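Protein-tyrosine-phosphatase PTP1 (Arabidopsis thaliana, PDB 6KRW) catalyses removal of phosphate from phosphotyrosine in proteins, dephosphorylates the MAP kinase MPK6 and probably inhibits it, and helps restrain plant defence responses. Local coordinates at residues E33-Q38 with Q283-Y288; G22-P27 with C291-V296; G18-K23 with S263-A268; S93-S98 with A272-Q277. All coordinates share one frame; numbering follows the deposited sequence.

Contact 1 of 4, residues E33-Q38 with Q283-Y288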
loop_
_atom_site.group_PDB
_atom_site.type_symbol
_atom_site.label_atom_id
_atom_site.label_comp_id
_atom_site.label_asym_id
_atom_site.label_seq_id
_atom_site.Cartn_x
_atom_site.Cartn_y
_atom_site.Cartn_z
ATOM N N GLU A 33 -21.985 0.675 6.642
ATOM C CA GLU A 33 -21.178 0.029 5.574
ATOM C C GLU A 33 -20.103 -0.856 6.215
ATOM O O GLU A 33 -19.909 -2.013 5.780
ATOM C CB GLU A 33 -20.540 1.055 4.641
ATOM C CG GLU A 33 -21.519 1.826 3.786
ATOM C CD GLU A 33 -20.906 2.900 2.903
ATOM O OE1 GLU A 33 -21.623 3.455 2.056
ATOM O OE2 GLU A 33 -19.709 3.203 3.092
ATOM N N PHE A 34 -19.348 -0.320 7.178
ATOM C CA PHE A 34 -18.240 -1.109 7.767
ATOM C C PHE A 34 -18.773 -2.328 8.528
ATOM O O PHE A 34 -18.166 -3.403 8.417
ATOM C CB PHE A 34 -17.347 -0.239 8.656
ATOM C CG PHE A 34 -16.079 -0.938 9.035
ATOM C CD1 PHE A 34 -15.064 -1.089 8.101
ATOM C CD2 PHE A 34 -15.917 -1.513 10.289
ATOM C CE1 PHE A 34 -13.901 -1.764 8.435
ATOM C CE2 PHE A 34 -14.762 -2.211 10.604
ATOM C CZ PHE A 34 -13.747 -2.318 9.684
ATOM N N THR A 35 -19.852 -2.162 9.291
ATOM C CA THR A 35 -20.466 -3.308 10.000
ATOM C C THR A 35 -20.857 -4.391 8.985
ATOM O O THR A 35 -20.651 -5.606 9.272
ATOM C CB THR A 35 -21.646 -2.829 10.846
ATOM O OG1 THR A 35 -21.141 -1.896 11.803
ATOM C CG2 THR A 35 -22.323 -3.972 11.561
ATOM N N GLY A 36 -21.394 -3.983 7.837
ATOM C CA GLY A 36 -21.762 -4.951 6.785
ATOM C C GLY A 36 -20.543 -5.661 6.226
ATOM O O GLY A 36 -20.588 -6.879 5.983
ATOM N N LEU A 37 -19.467 -4.929 5.964
ATOM C CA LEU A 37 -18.211 -5.554 5.492
ATOM C C LEU A 37 -17.728 -6.567 6.527
ATOM O O LEU A 37 -17.294 -7.658 6.145
ATOM C CB LEU A 37 -17.142 -4.480 5.262
ATOM C CG LEU A 37 -17.343 -3.599 4.034
ATOM C CD1 LEU A 37 -16.465 -2.355 4.097
ATOM C CD2 LEU A 37 -17.076 -4.384 2.749
ATOM N N GLN A 38 -17.760 -6.220 7.809
ATOM C CA GLN A 38 -17.284 -7.155 8.851
ATOM C C GLN A 38 -18.191 -8.393 8.910
ATOM O O GLN A 38 -17.669 -9.491 9.118
ATOM C CB GLN A 38 -17.217 -6.432 10.195
ATOM C CG GLN A 38 -16.191 -5.309 10.246
ATOM C CD GLN A 38 -14.790 -5.819 10.059
ATOM O OE1 GLN A 38 -14.345 -6.035 8.924
ATOM N NE2 GLN A 38 -14.084 -6.003 11.162
ATOM N N GLN A 283 -8.669 -2.361 8.511
ATOM C CA GLN A 283 -8.889 -3.184 9.719
ATOM C C GLN A 283 -9.959 -2.634 10.658
ATOM O O GLN A 283 -10.610 -3.455 11.323
ATOM C CB GLN A 283 -7.563 -3.411 10.429
ATOM C CG GLN A 283 -6.735 -4.476 9.747
ATOM C CD GLN A 283 -7.242 -5.812 10.212
ATOM O OE1 GLN A 283 -7.052 -6.187 11.367
ATOM N NE2 GLN A 283 -7.894 -6.530 9.304
ATOM N N THR A 284 -10.140 -1.328 10.747
ATOM C CA THR A 284 -11.017 -0.806 11.829
ATOM C C THR A 284 -12.053 0.170 11.289
ATOM O O THR A 284 -11.843 0.750 10.238
ATOM C CB THR A 284 -10.201 -0.126 12.934
ATOM O OG1 THR A 284 -9.698 1.098 12.411
ATOM C CG2 THR A 284 -9.055 -0.966 13.456
ATOM N N MET A 285 -13.095 0.404 12.073
ATOM C CA MET A 285 -14.123 1.385 11.653
ATOM C C MET A 285 -13.504 2.791 11.634
ATOM O O MET A 285 -13.845 3.564 10.738
ATOM C CB MET A 285 -15.337 1.329 12.583
ATOM C CG MET A 285 -16.477 2.215 12.129
ATOM S SD MET A 285 -17.929 2.154 13.214
ATOM C CE MET A 285 -18.559 0.530 12.796
ATOM N N ASP A 286 -12.588 3.110 12.555
ATOM C CA ASP A 286 -11.910 4.425 12.480
ATOM C C ASP A 286 -11.091 4.548 11.192
ATOM O O ASP A 286 -11.109 5.632 10.581
ATOM C CB ASP A 286 -11.035 4.666 13.713
ATOM C CG ASP A 286 -11.812 5.012 14.962
ATOM O OD1 ASP A 286 -13.017 5.339 14.855
ATOM O OD2 ASP A 286 -11.203 4.958 16.030
ATOM N N GLN A 287 -10.457 3.464 10.731
ATOM C CA GLN A 287 -9.703 3.512 9.461
ATOM C C GLN A 287 -10.669 3.736 8.300
ATOM O O GLN A 287 -10.332 4.464 7.397
ATOM C CB GLN A 287 -8.863 2.248 9.274
ATOM C CG GLN A 287 -7.604 2.288 10.137
ATOM C CD GLN A 287 -6.868 0.976 10.163
ATOM O OE1 GLN A 287 -7.287 0.004 9.532
ATOM N NE2 GLN A 287 -5.756 0.922 10.881
ATOM N N TYR A 288 -11.847 3.107 8.352
ATOM C CA TYR A 288 -12.839 3.276 7.276
ATOM C C TYR A 288 -13.324 4.721 7.242
ATOM O O TYR A 288 -13.415 5.306 6.189
ATOM C CB TYR A 288 -13.956 2.248 7.493
ATOM C CG TYR A 288 -14.905 2.133 6.334
ATOM C CD1 TYR A 288 -14.497 1.526 5.157
ATOM C CD2 TYR A 288 -16.175 2.652 6.397
ATOM C CE1 TYR A 288 -15.350 1.421 4.076
ATOM C CE2 TYR A 288 -17.048 2.526 5.326
ATOM C CZ TYR A 288 -16.613 1.953 4.148
ATOM O OH TYR A 288 -17.461 1.811 3.066
HETATM O O HOH W 1 -11.003 -6.363 10.779
#

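Contact 2 of 4, residues G22-P27 with C291-V296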
loop_
_atom_site.group_PDB
_atom_site.type_symbol
_atom_site.label_atom_id
_atom_site.label_comp_id
_atom_site.label_asym_id
_atom_site.label_seq_id
_atom_site.Cartn_x
_atom_site.Cartn_y
_atom_site.Cartn_z
ATOM N N GLY A 22 -21.772 14.052 1.622
ATOM C CA GLY A 22 -23.076 13.644 2.166
ATOM C C GLY A 22 -22.927 12.444 3.085
ATOM O O GLY A 22 -23.652 12.376 4.088
ATOM N N LYS A 23 -22.030 11.516 2.766
ATOM C CA LYS A 23 -21.769 10.349 3.644
ATOM C C LYS A 23 -21.207 10.808 4.994
ATOM O O LYS A 23 -21.670 10.325 6.023
ATOM C CB LYS A 23 -20.830 9.368 2.940
ATOM C CG LYS A 23 -21.424 8.727 1.692
ATOM C CD LYS A 23 -22.350 7.605 2.018
ATOM C CE LYS A 23 -22.887 6.903 0.791
ATOM N NZ LYS A 23 -21.869 5.991 0.228
ATOM N N ILE A 24 -20.244 11.721 4.996
ATOM C CA ILE A 24 -19.609 12.173 6.276
ATOM C C ILE A 24 -20.634 12.952 7.106
ATOM O O ILE A 24 -20.537 12.932 8.359
ATOM C CB ILE A 24 -18.317 12.965 5.990
ATOM C CG1 ILE A 24 -17.223 11.969 5.594
ATOM C CG2 ILE A 24 -17.900 13.828 7.163
ATOM C CD1 ILE A 24 -15.970 12.588 5.106
ATOM N N GLN A 25 -21.596 13.583 6.441
ATOM C CA GLN A 25 -22.678 14.342 7.123
ATOM C C GLN A 25 -23.719 13.372 7.679
ATOM O O GLN A 25 -24.546 13.814 8.476
ATOM C CB GLN A 25 -23.281 15.377 6.167
ATOM C CG GLN A 25 -22.298 16.506 5.854
ATOM C CD GLN A 25 -22.724 17.391 4.710
ATOM O OE1 GLN A 25 -23.663 17.096 3.978
ATOM N NE2 GLN A 25 -22.016 18.496 4.541
ATOM N N ASN A 26 -23.692 12.106 7.253
ATOM C CA ASN A 26 -24.626 11.066 7.770
ATOM C C ASN A 26 -23.781 9.897 8.254
ATOM O O ASN A 26 -23.741 8.846 7.626
ATOM C CB ASN A 26 -25.645 10.645 6.706
ATOM C CG ASN A 26 -26.577 11.778 6.327
ATOM O OD1 ASN A 26 -27.605 11.987 6.967
ATOM N ND2 ASN A 26 -26.222 12.522 5.289
ATOM N N PRO A 27 -22.980 10.068 9.316
ATOM C CA PRO A 27 -21.966 9.073 9.672
ATOM C C PRO A 27 -22.529 7.682 9.992
ATOM O O PRO A 27 -21.797 6.706 9.848
ATOM C CB PRO A 27 -21.271 9.691 10.904
ATOM C CG PRO A 27 -22.294 10.645 11.461
ATOM C CD PRO A 27 -22.977 11.221 10.245
ATOM N N CYS A 291 -10.698 6.879 5.660
ATOM C CA CYS A 291 -10.758 6.798 4.179
ATOM C C CYS A 291 -11.706 7.882 3.672
ATOM O O CYS A 291 -11.366 8.624 2.786
ATOM C CB CYS A 291 -11.352 5.478 3.681
ATOM S SG CYS A 291 -10.292 4.038 3.859
ATOM N N TYR A 292 -12.913 7.940 4.239
ATOM C CA TYR A 292 -13.921 8.919 3.770
ATOM C C TYR A 292 -13.391 10.343 3.976
ATOM O O TYR A 292 -13.486 11.159 3.073
ATOM C CB TYR A 292 -15.231 8.745 4.521
ATOM C CG TYR A 292 -16.209 7.812 3.852
ATOM C CD1 TYR A 292 -17.014 8.280 2.838
ATOM C CD2 TYR A 292 -16.338 6.494 4.243
ATOM C CE1 TYR A 292 -17.923 7.463 2.204
ATOM C CE2 TYR A 292 -17.256 5.661 3.622
ATOM C CZ TYR A 292 -18.038 6.150 2.603
ATOM O OH TYR A 292 -18.963 5.367 1.936
ATOM N N ASN A 293 -12.821 10.612 5.153
ATOM C CA ASN A 293 -12.358 11.985 5.478
ATOM C C ASN A 293 -11.235 12.370 4.521
ATOM O O ASN A 293 -11.250 13.505 4.022
ATOM C CB ASN A 293 -11.934 12.048 6.940
ATOM C CG ASN A 293 -13.116 12.057 7.878
ATOM O OD1 ASN A 293 -14.122 12.678 7.591
ATOM N ND2 ASN A 293 -12.981 11.431 9.029
ATOM N N ALA A 294 -10.297 11.458 4.270
ATOM C CA ALA A 294 -9.158 11.787 3.391
ATOM C C ALA A 294 -9.685 12.016 1.977
ATOM O O ALA A 294 -9.173 12.866 1.252
ATOM C CB ALA A 294 -8.093 10.718 3.430
ATOM N N ILE A 295 -10.613 11.168 1.518
ATOM C CA ILE A 295 -11.126 11.326 0.133
ATOM C C ILE A 295 -11.874 12.660 0.007
ATOM O O ILE A 295 -11.662 13.376 -0.978
ATOM C CB ILE A 295 -12.021 10.126 -0.226
ATOM C CG1 ILE A 295 -11.187 8.856 -0.397
ATOM C CG2 ILE A 295 -12.845 10.415 -1.471
ATOM C CD1 ILE A 295 -11.971 7.554 -0.306
ATOM N N VAL A 296 -12.701 13.008 0.990
ATOM C CA VAL A 296 -13.388 14.329 0.970
ATOM C C VAL A 296 -12.349 15.449 0.954
ATOM O O VAL A 296 -12.502 16.374 0.127
ATOM C CB VAL A 296 -14.375 14.464 2.139
ATOM C CG1 VAL A 296 -14.795 15.909 2.358
ATOM C CG2 VAL A 296 -15.586 13.583 1.912
#

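Contact 3 of 4, residues G18-K23 with S263-A268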
loop_
_atom_site.group_PDB
_atom_site.type_symbol
_atom_site.label_atom_id
_atom_site.label_comp_id
_atom_site.label_asym_id
_atom_site.label_seq_id
_atom_site.Cartn_x
_atom_site.Cartn_y
_atom_site.Cartn_z
ATOM N N GLY A 18 -19.820 15.786 -3.631
ATOM C CA GLY A 18 -21.166 15.888 -3.048
ATOM C C GLY A 18 -21.581 14.575 -2.417
ATOM O O GLY A 18 -22.209 14.590 -1.323
ATOM N N VAL A 19 -21.268 13.455 -3.071
ATOM C CA VAL A 19 -21.630 12.131 -2.516
ATOM C C VAL A 19 -20.833 11.818 -1.250
ATOM O O VAL A 19 -21.448 11.485 -0.229
ATOM C CB VAL A 19 -21.470 11.048 -3.595
ATOM C CG1 VAL A 19 -21.576 9.680 -2.960
ATOM C CG2 VAL A 19 -22.477 11.267 -4.723
ATOM N N PHE A 20 -19.509 11.938 -1.295
ATOM C CA PHE A 20 -18.675 11.589 -0.116
ATOM C C PHE A 20 -18.964 12.547 1.046
ATOM O O PHE A 20 -19.007 12.095 2.193
ATOM C CB PHE A 20 -17.197 11.568 -0.511
ATOM C CG PHE A 20 -16.793 10.299 -1.221
ATOM C CD1 PHE A 20 -16.444 9.183 -0.489
ATOM C CD2 PHE A 20 -16.690 10.236 -2.598
ATOM C CE1 PHE A 20 -16.030 8.021 -1.116
ATOM C CE2 PHE A 20 -16.316 9.052 -3.226
ATOM C CZ PHE A 20 -16.022 7.941 -2.489
ATOM N N ARG A 21 -19.162 13.823 0.748
ATOM C CA ARG A 21 -19.452 14.806 1.823
ATOM C C ARG A 21 -20.803 14.451 2.448
ATOM O O ARG A 21 -20.945 14.542 3.679
ATOM C CB ARG A 21 -19.421 16.228 1.258
ATOM C CG ARG A 21 -19.544 17.320 2.303
ATOM C CD ARG A 21 -19.547 18.665 1.599
ATOM N NE ARG A 21 -18.202 19.123 1.283
ATOM C CZ ARG A 21 -17.895 20.009 0.338
ATOM N NH1 ARG A 21 -18.831 20.532 -0.437
ATOM N NH2 ARG A 21 -16.633 20.354 0.157
ATOM N N GLY A 22 -21.772 14.052 1.622
ATOM C CA GLY A 22 -23.076 13.644 2.166
ATOM C C GLY A 22 -22.927 12.444 3.085
ATOM O O GLY A 22 -23.652 12.376 4.088
ATOM N N LYS A 23 -22.030 11.516 2.766
ATOM C CA LYS A 23 -21.769 10.349 3.644
ATOM C C LYS A 23 -21.207 10.808 4.994
ATOM O O LYS A 23 -21.670 10.325 6.023
ATOM C CB LYS A 23 -20.830 9.368 2.940
ATOM C CG LYS A 23 -21.424 8.727 1.692
ATOM C CD LYS A 23 -22.350 7.605 2.018
ATOM C CE LYS A 23 -22.887 6.903 0.791
ATOM N NZ LYS A 23 -21.869 5.991 0.228
ATOM N N SER A 263 -17.946 3.714 -10.317
ATOM C CA SER A 263 -18.068 2.734 -9.214
ATOM C C SER A 263 -17.169 3.115 -8.045
ATOM O O SER A 263 -17.422 2.611 -6.965
ATOM C CB SER A 263 -17.771 1.327 -9.662
ATOM O OG SER A 263 -16.419 1.180 -10.061
ATOM N N ALA A 264 -16.227 4.056 -8.255
ATOM C CA ALA A 264 -15.345 4.502 -7.149
ATOM C C ALA A 264 -16.162 5.250 -6.085
ATOM O O ALA A 264 -15.665 5.373 -4.950
ATOM C CB ALA A 264 -14.233 5.390 -7.661
ATOM N N LEU A 265 -17.392 5.672 -6.398
ATOM C CA LEU A 265 -18.237 6.333 -5.374
ATOM C C LEU A 265 -18.689 5.333 -4.320
ATOM O O LEU A 265 -19.125 5.764 -3.255
ATOM C CB LEU A 265 -19.423 7.049 -6.017
ATOM C CG LEU A 265 -19.158 8.512 -6.365
ATOM C CD1 LEU A 265 -17.991 8.677 -7.319
ATOM C CD2 LEU A 265 -20.402 9.142 -6.944
ATOM N N ASP A 266 -18.611 4.041 -4.613
ATOM C CA ASP A 266 -19.008 3.003 -3.640
ATOM C C ASP A 266 -17.739 2.506 -2.955
ATOM O O ASP A 266 -17.114 1.532 -3.393
ATOM C CB ASP A 266 -19.805 1.928 -4.369
ATOM C CG ASP A 266 -20.457 0.911 -3.463
ATOM O OD1 ASP A 266 -20.086 0.813 -2.307
ATOM O OD2 ASP A 266 -21.329 0.184 -3.950
ATOM N N LEU A 267 -17.373 3.200 -1.872
ATOM C CA LEU A 267 -16.136 2.816 -1.168
ATOM C C LEU A 267 -16.282 1.422 -0.538
ATOM O O LEU A 267 -15.299 0.670 -0.475
ATOM C CB LEU A 267 -15.801 3.873 -0.101
ATOM C CG LEU A 267 -14.542 3.592 0.697
ATOM C CD1 LEU A 267 -13.310 3.598 -0.183
ATOM C CD2 LEU A 267 -14.403 4.613 1.795
ATOM N N ALA A 268 -17.492 1.064 -0.089
ATOM C CA ALA A 268 -17.668 -0.278 0.506
ATOM C C ALA A 268 -17.364 -1.351 -0.553
ATOM O O ALA A 268 -16.721 -2.355 -0.228
ATOM C CB ALA A 268 -19.061 -0.450 1.049
HETATM O O HOH W 2 -19.621 7.245 -1.200
#

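Contact 4 of 4, residues S93-S98 with A272-Q277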
loop_
_atom_site.group_PDB
_atom_site.type_symbol
_atom_site.label_atom_id
_atom_site.label_comp_id
_atom_site.label_asym_id
_atom_site.label_seq_id
_atom_site.Cartn_x
_atom_site.Cartn_y
_atom_site.Cartn_z
ATOM N N SER A 93 0.768 -9.317 -2.028
ATOM C CA SER A 93 -0.464 -9.484 -2.830
ATOM C C SER A 93 -0.561 -8.407 -3.888
ATOM O O SER A 93 -0.308 -7.221 -3.597
ATOM C CB SER A 93 -1.659 -9.362 -1.918
ATOM O OG SER A 93 -1.625 -10.300 -0.878
ATOM N N LEU A 94 -0.920 -8.745 -5.115
ATOM C CA LEU A 94 -1.286 -7.775 -6.148
ATOM C C LEU A 94 -2.656 -7.187 -5.897
ATOM O O LEU A 94 -3.656 -7.935 -5.837
ATOM C CB LEU A 94 -1.270 -8.407 -7.528
ATOM C CG LEU A 94 -1.504 -7.426 -8.663
ATOM C CD1 LEU A 94 -0.371 -6.417 -8.756
ATOM C CD2 LEU A 94 -1.691 -8.165 -9.967
ATOM N N ILE A 95 -2.726 -5.872 -5.726
ATOM C CA ILE A 95 -3.982 -5.131 -5.573
ATOM C C ILE A 95 -4.199 -4.371 -6.849
ATOM O O ILE A 95 -3.441 -3.450 -7.166
ATOM C CB ILE A 95 -3.967 -4.205 -4.342
ATOM C CG1 ILE A 95 -3.441 -4.898 -3.096
ATOM C CG2 ILE A 95 -5.331 -3.585 -4.132
ATOM C CD1 ILE A 95 -4.248 -6.091 -2.653
ATOM N N LYS A 96 -5.220 -4.758 -7.611
ATOM C CA LYS A 96 -5.463 -4.204 -8.950
ATOM C C LYS A 96 -6.971 -4.143 -9.153
ATOM O O LYS A 96 -7.616 -5.182 -9.081
ATOM C CB LYS A 96 -4.741 -5.021 -10.019
ATOM C CG LYS A 96 -4.915 -4.535 -11.441
ATOM C CD LYS A 96 -4.117 -5.345 -12.439
ATOM C CE LYS A 96 -4.222 -4.770 -13.835
ATOM N NZ LYS A 96 -3.462 -5.568 -14.829
ATOM N N THR A 97 -7.505 -2.984 -9.452
ATOM C CA THR A 97 -8.954 -2.787 -9.636
ATOM C C THR A 97 -9.268 -2.598 -11.121
ATOM O O THR A 97 -10.395 -2.807 -11.512
ATOM C CB THR A 97 -9.440 -1.584 -8.833
ATOM O OG1 THR A 97 -8.778 -0.421 -9.355
ATOM C CG2 THR A 97 -9.158 -1.737 -7.361
ATOM N N SER A 98 -8.313 -2.161 -11.912
ATOM C CA SER A 98 -8.582 -1.601 -13.257
ATOM C C SER A 98 -7.413 -1.904 -14.184
ATOM O O SER A 98 -6.310 -2.130 -13.699
ATOM C CB SER A 98 -8.819 -0.108 -13.253
ATOM O OG SER A 98 -9.439 0.389 -12.074
ATOM N N ALA A 272 -14.496 -4.146 -0.349
ATOM C CA ALA A 272 -14.823 -5.577 -0.507
ATOM C C ALA A 272 -13.932 -6.185 -1.603
ATOM O O ALA A 272 -13.481 -7.322 -1.446
ATOM C CB ALA A 272 -16.287 -5.718 -0.879
ATOM N N LEU A 273 -13.699 -5.437 -2.690
ATOM C CA LEU A 273 -12.801 -5.933 -3.761
ATOM C C LEU A 273 -11.379 -6.111 -3.235
ATOM O O LEU A 273 -10.728 -7.111 -3.470
ATOM C CB LEU A 273 -12.841 -4.995 -4.944
ATOM C CG LEU A 273 -11.953 -5.371 -6.124
ATOM C CD1 LEU A 273 -12.239 -6.786 -6.636
ATOM C CD2 LEU A 273 -12.167 -4.376 -7.258
ATOM N N PHE A 274 -10.929 -5.114 -2.466
ATOM C CA PHE A 274 -9.584 -5.249 -1.865
ATOM C C PHE A 274 -9.497 -6.491 -0.989
ATOM O O PHE A 274 -8.478 -7.177 -0.993
ATOM C CB PHE A 274 -9.246 -4.023 -1.002
ATOM C CG PHE A 274 -8.846 -2.772 -1.723
ATOM C CD1 PHE A 274 -8.872 -2.652 -3.102
ATOM C CD2 PHE A 274 -8.407 -1.691 -0.977
ATOM C CE1 PHE A 274 -8.441 -1.479 -3.723
ATOM C CE2 PHE A 274 -8.034 -0.515 -1.611
ATOM C CZ PHE A 274 -8.006 -0.417 -2.969
ATOM N N ARG A 275 -10.557 -6.761 -0.232
ATOM C CA ARG A 275 -10.575 -7.946 0.660
ATOM C C ARG A 275 -10.584 -9.268 -0.138
ATOM O O ARG A 275 -10.036 -10.227 0.346
ATOM C CB ARG A 275 -11.710 -7.822 1.670
ATOM C CG ARG A 275 -11.432 -6.783 2.740
ATOM C CD ARG A 275 -12.653 -6.534 3.573
ATOM N NE ARG A 275 -12.296 -5.701 4.707
ATOM C CZ ARG A 275 -12.969 -5.632 5.832
ATOM N NH1 ARG A 275 -14.033 -6.379 6.047
ATOM N NH2 ARG A 275 -12.578 -4.834 6.811
ATOM N N LYS A 276 -11.103 -9.245 -1.367
ATOM C CA LYS A 276 -11.013 -10.432 -2.251
ATOM C C LYS A 276 -9.588 -10.588 -2.760
ATOM O O LYS A 276 -9.220 -11.661 -3.261
ATOM C CB LYS A 276 -12.021 -10.300 -3.391
ATOM C CG LYS A 276 -13.475 -10.432 -2.970
ATOM C CD LYS A 276 -14.407 -10.858 -4.073
ATOM C CE LYS A 276 -14.229 -10.112 -5.383
ATOM N NZ LYS A 276 -15.489 -10.114 -6.178
ATOM N N GLN A 277 -8.746 -9.540 -2.571
ATOM C CA GLN A 277 -7.344 -9.564 -3.034
ATOM C C GLN A 277 -6.326 -9.675 -1.885
ATOM O O GLN A 277 -5.218 -10.120 -2.158
ATOM C CB GLN A 277 -7.064 -8.342 -3.921
ATOM C CG GLN A 277 -7.960 -8.358 -5.174
ATOM C CD GLN A 277 -7.759 -7.201 -6.122
ATOM O OE1 GLN A 277 -6.839 -6.415 -5.979
ATOM N NE2 GLN A 277 -8.542 -7.119 -7.179
HETATM O O HOH W 3 -3.466 -12.081 -1.760
#

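Contact 1 of 4, residues E33-Q38 with Q283-Y288
Phe34 of helix 27-39 lies against the capped start of helix 285-303, where Thr284 and Gln287 form a capping box right behind Gln283, a probable substrate-binding residue of the Q-loop. The CG of Phe34 lies anti to the backbone N (chi1 -169°), which sends the ring across to the other segment. One face meets backbone: Met285 CA sits 3.9 Å from the centroid of the Phe34 ring, a CH-pi contact, and Thr284 C comes to 3.4 Å from Phe34 CZ. Gln283 O is at the ring edge instead. The Phe34 and Tyr288 side chains run past one another head to tail, Phe34 CD1 coming 3.6 Å from Tyr288 CB with the ring planes 40° apart. Farther out, Tyr288 OH donates to Glu33 OE2 at 2.6 Å, reaching that oxygen from above the carboxylate plane. The same OE2 binds Tyr292 OH, while Glu33 OE1 forms a salt bridge with Lys23, so several groups hold the carboxylate in place. At the other end, a water accepts from Gln38 NE2 (3.1 Å) and donates to Gln283 O (3.0 Å); Gln38 OE1 turns to Arg275. Within the cap, Gln287 N gives a 3.0 Å bond to Thr284 OG1, and Gln287 OE1 takes Gln283 N and, weakly, Thr284 N. Gln287 NE2 reaches Gly208 O and a citrate, probably from the crystallisation liquor, consistent with this helix start bordering the substrate pocket. Helix 267-277 adjoins the contact, its Arg275 touching Phe34 and Leu37 and its Ala268 touching Tyr288, while Gln287 packs on helix 242-259.

Contact 2 of 4, residues G22-P27 with C291-V296
Ile24, Tyr292 and Lys23 carry this meeting of the C-terminal part of helix 7-24 with helix 285-303. Ile24 contributes the greatest area. Its CG1 is anti to the carbonyl carbon (chi1 -75°) and the chain runs on extended, so CD1 becomes a probe aimed at the other helix. There Ile24 CD1 meets Val296 CG2 tip to tip at 3.4 Å, a tight methyl contact, and it also lies close to Asn293 OD1. Behind that methyl, Ile24 CG1 lies 3.9 Å from Tyr292 CB, the isoleucine running alongside the base of the tyrosine. Lys23 comes to the far end of the ring: Lys23 CB is 3.6 Å from Tyr292 CE1, and the lysine chain, turning twice along its length, brings Lys23 NZ round to a weak 3.4 Å hydrogen bond with Tyr292 OH. Both polar ends have Glu33 as their stronger partner. Tyr292 also presents its ring edge-to-face to Tyr288, and Ile30 of helix 27-39 touches Ile24, Lys23 and Tyr292. An N-terminal helical extension packed on a C-terminal helix of the catalytic domain is seen also in PTP1B.

Contact 3 of 4, residues G18-K23 with S263-A268
Phe20, on helix 7-24, pushes the end of its ring into the turn formed by Ala264, Leu265 and Leu267. Beginning at CB, the first neighbour is Val296 of helix 285-303, whose CG2 lies 3.5 Å from Phe20 CB. From there the ring swings to the backbone N side (chi1 -79°), a rotation that carries it from a CB not aimed at the turn to one edge of that turn. On one flank Phe20 CD1 packs 3.5 Å from Tyr292 CD1, and beyond it Phe20 CE1 is 4.3 Å from Leu267 CB, which lies near the ring plane; Thr253 of helix 242-259 touches both Phe20 and Leu267. Along the other flank Phe20 CE2 approaches Leu265 CA to 4.0 Å. At the tip, Phe20 CZ faces Ala264 O at 3.6 Å, in the plane of the ring. Next to the ring, Val19 CG2 touches Leu265 CD2 at 3.7 Å, the two side chains set nearly perpendicular to one another. A water above one face of the Phe20 ring, toward its rim, accepts from Lys23 NZ (2.9 Å), the same NZ that binds Glu33, and donates to Leu265 O (2.6 Å). Here an N-terminal helix is packed on the 3-10 turn and helix N-terminus that follow helix 242-259, part of the helical side of the classical tyrosine phosphatase domain.

Contact 4 of 4, residues S93-S98 with A272-Q277
Gln277 OE1 accepts from Lys96 N at 2.8 Å, with an N-H...O angle of 158°. The same carboxamide returns a bond from Gln277 NE2 to Lys96 O, 2.9 Å long and straighter at 165°; the donor stands above that carbonyl's plane, although Lys96 O itself lies in the plane of the glutamine amide. Because the glutamine chain is extended beyond CG, it delivers both ends of the amide to one residue, reading the backbone N-H and C=O of Lys96 much as a neighbouring strand would. The two bonds fix the rotation of the amide. Beside the amide, Ile95 CG2 sits over a face of Phe274, 4.1 Å from the ring centroid, in a CH-pi contact, while Thr97 CG2 meets the edge of the same ring in its plane, 3.7 Å from Phe274 CE1. Leu273 CD2 lies 4.0 Å from Thr97 CG2. Thr97 OG1 goes to Asn252 and Ser98 OG. At the start of the strand a water accepts from Ser93 OG (2.7 Å) and donates to Gln277 O (2.7 Å); Asn74 ND2 also binds Gln277 O, and Ser93 OG has Arg278 as a further partner. Helix 242-259 backs the Phe274 ring with Cys248, Ala249 and Asn252. The axes of strand 93-95 and helix segment 272-277 come within 8.6 Å and run at 155° to each other, roughly antiparallel. What results is a helix laid against the outermost strand of the central mixed sheet, within the alpha/beta fold of the tyrosine phosphatase domain.

How the contacts relate
From the N terminus, helix 7-24 opens two contacts: contact 3 through 18-23 and contact 2 through 22-27, which share Gly22 and Lys23. Helix 27-39 then opens contact 1, and the edge strand 92-95 opens contact 4. On the return, contact 3 closes first, at 263-268, followed by contact 4 at 272-277, contact 1 at 283-288 and contact 2 at 291-296. Contact 4 is therefore nested within contact 1 and contact 1 within contact 2, whereas contact 3 crosses contacts 1 and 4. Together they fasten the N-terminal helices to helices 267-277 and 285-303, and helix 267-277 in turn to the central sheet.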